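Local coordinates for signal recognition 54 kDa protein (Pyrococcus furiosus, PDB 3DM5) that belongs to the SRP54 family of signal recognition particle proteins, joining a helical bundle, a P-loop GTPase domain and a signal peptide binding domain, at residues V23-I28 / R59-K64. Residues are numbered along the deposited sequence; the frame is centred on the assembly and turned at random.
Sequences VDEALI and RALEEK
I28 meets A60 and L61 with both branches of its side chain: CG1 stands anti to the carbonyl carbon (chi1 -47°) and CG2 anti to the backbone N, and the CD1 methyl of L61 lies over the fork where the two leave CB. This is apolar helix-helix packing in the helical bundle domain of SRP54, where the first turn of helix 25-41 lies beside the C-terminal part of helix 46-62. L61 CD1 sits 3.6 Å from I28 CG1 and 3.8 Å from I28 CG2, the two side chains running antiparallel alongside one another. A60 CB lies 3.9 Å from both I28 CD1 and I28 CG2, and I75 of helix 71-86 touches both I28 and A60, so a third helix joins the packing. At the exposed margin, the aliphatic part of E25 extends the apolar patch, with E25 CG 4.2 Å from L61 CD1. No hydrogen bond crosses between the segments. R59 NE forms a salt bridge with E63 OE2, 3.1 Å away and close to the guanidinium plane, and the guanidinium also reaches E81 and E82 of helix 71-86. D24 is the N-cap of helix 25-41: its OD1 accepts from L27 N at 3.0 Å, on the anti side and 34° out of the carboxylate plane.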
loop_
_atom_site.group_PDB
_atom_site.type_symbol
_atom_site.label_atom_id
_atom_site.label_comp_id
_atom_site.label_asym_id
_atom_site.label_seq_id
_atom_site.Cartn_x
_atom_site.Cartn_y
_atom_site.Cartn_z
ATOM N N VAL A 23 8.140 -28.222 11.909
ATOM C CA VAL A 23 9.363 -27.433 11.860
ATOM C C VAL A 23 10.501 -28.152 11.137
ATOM O O VAL A 23 11.227 -28.954 11.727
ATOM C CB VAL A 23 9.805 -27.010 13.272
ATOM C CG1 VAL A 23 11.072 -26.180 13.208
ATOM C CG2 VAL A 23 8.684 -26.239 13.955
ATOM N N ASP A 24 10.645 -27.863 9.847
ATOM C CA ASP A 24 11.771 -28.371 9.069
ATOM C C ASP A 24 12.746 -27.239 8.765
ATOM O O ASP A 24 12.584 -26.124 9.253
ATOM C CB ASP A 24 11.293 -29.024 7.769
ATOM C CG ASP A 24 10.280 -28.168 7.023
ATOM O OD1 ASP A 24 10.186 -26.959 7.327
ATOM O OD2 ASP A 24 9.573 -28.705 6.138
ATOM N N GLU A 25 13.756 -27.527 7.955
ATOM C CA GLU A 25 14.771 -26.530 7.640
ATOM C C GLU A 25 14.187 -25.459 6.726
ATOM O O GLU A 25 14.590 -24.297 6.771
ATOM C CB GLU A 25 15.981 -27.211 7.000
ATOM C CG GLU A 25 17.087 -26.283 6.570
ATOM C CD GLU A 25 18.426 -26.990 6.476
ATOM O OE1 GLU A 25 18.583 -28.059 7.111
ATOM O OE2 GLU A 25 19.324 -26.473 5.776
ATOM N N ALA A 26 13.213 -25.855 5.915
ATOM C CA ALA A 26 12.564 -24.944 4.976
ATOM C C ALA A 26 11.765 -23.842 5.685
ATOM O O ALA A 26 11.663 -22.709 5.200
ATOM C CB ALA A 26 11.671 -25.733 4.015
ATOM N N LEU A 27 11.196 -24.199 6.832
ATOM C CA LEU A 27 10.434 -23.277 7.655
ATOM C C LEU A 27 11.359 -22.188 8.145
ATOM O O LEU A 27 11.057 -21.011 8.018
ATOM C CB LEU A 27 9.854 -24.009 8.861
ATOM C CG LEU A 27 8.908 -23.133 9.678
ATOM C CD1 LEU A 27 7.788 -22.633 8.792
ATOM C CD2 LEU A 27 8.361 -23.883 10.874
ATOM N N ILE A 28 12.486 -22.604 8.715
ATOM C CA ILE A 28 13.507 -21.691 9.197
ATOM C C ILE A 28 13.928 -20.719 8.092
ATOM O O ILE A 28 13.840 -19.504 8.257
ATOM C CB ILE A 28 14.773 -22.455 9.661
ATOM C CG1 ILE A 28 14.427 -23.650 10.557
ATOM C CG2 ILE A 28 15.755 -21.517 10.325
ATOM C CD1 ILE A 28 13.727 -23.292 11.808
ATOM N N ARG A 59 21.296 -20.887 15.370
ATOM C CA ARG A 59 20.685 -21.371 16.607
ATOM C C ARG A 59 19.449 -22.248 16.370
ATOM O O ARG A 59 19.232 -23.220 17.079
ATOM C CB ARG A 59 20.330 -20.206 17.544
ATOM C CG ARG A 59 21.522 -19.401 18.040
ATOM C CD ARG A 59 21.133 -18.461 19.176
ATOM N NE ARG A 59 20.457 -19.176 20.256
ATOM C CZ ARG A 59 19.737 -18.593 21.211
ATOM N NH1 ARG A 59 19.584 -17.280 21.224
ATOM N NH2 ARG A 59 19.162 -19.326 22.151
ATOM N N ALA A 60 18.628 -21.902 15.388
ATOM C CA ALA A 60 17.416 -22.675 15.122
ATOM C C ALA A 60 17.767 -24.051 14.588
ATOM O O ALA A 60 17.313 -25.061 15.122
ATOM C CB ALA A 60 16.502 -21.943 14.137
ATOM N N LEU A 61 18.580 -24.074 13.534
ATOM C CA LEU A 61 19.049 -25.308 12.901
ATOM C C LEU A 61 19.744 -26.306 13.835
ATOM O O LEU A 61 19.467 -27.504 13.769
ATOM C CB LEU A 61 19.993 -24.978 11.742
ATOM C CG LEU A 61 19.377 -24.938 10.344
ATOM C CD1 LEU A 61 17.878 -24.657 10.396
ATOM C CD2 LEU A 61 20.108 -23.927 9.468
ATOM N N GLU A 62 20.636 -25.826 14.698
ATOM C CA GLU A 62 21.492 -26.736 15.451
ATOM C C GLU A 62 21.339 -26.697 16.970
ATOM O O GLU A 62 22.269 -27.025 17.698
ATOM C CB GLU A 62 22.953 -26.497 15.067
ATOM C CG GLU A 62 23.531 -25.190 15.585
ATOM C CD GLU A 62 24.850 -24.828 14.920
ATOM O OE1 GLU A 62 24.981 -25.053 13.697
ATOM O OE2 GLU A 62 25.749 -24.312 15.617
ATOM N N GLU A 63 20.171 -26.311 17.457
ATOM C CA GLU A 63 19.977 -26.188 18.898
ATOM C C GLU A 63 18.787 -27.021 19.331
ATOM O O GLU A 63 17.693 -26.903 18.776
ATOM C CB GLU A 63 19.775 -24.722 19.296
ATOM C CG GLU A 63 20.431 -24.315 20.595
ATOM C CD GLU A 63 20.387 -22.816 20.813
ATOM O OE1 GLU A 63 19.312 -22.324 21.217
ATOM O OE2 GLU A 63 21.416 -22.135 20.587
ATOM N N LYS A 64 19.010 -27.878 20.318
ATOM C CA LYS A 64 17.956 -28.747 20.809
ATOM C C LYS A 64 17.118 -28.012 21.847
ATOM O O LYS A 64 17.649 -27.434 22.796
ATOM C CB LYS A 64 18.538 -30.044 21.385
#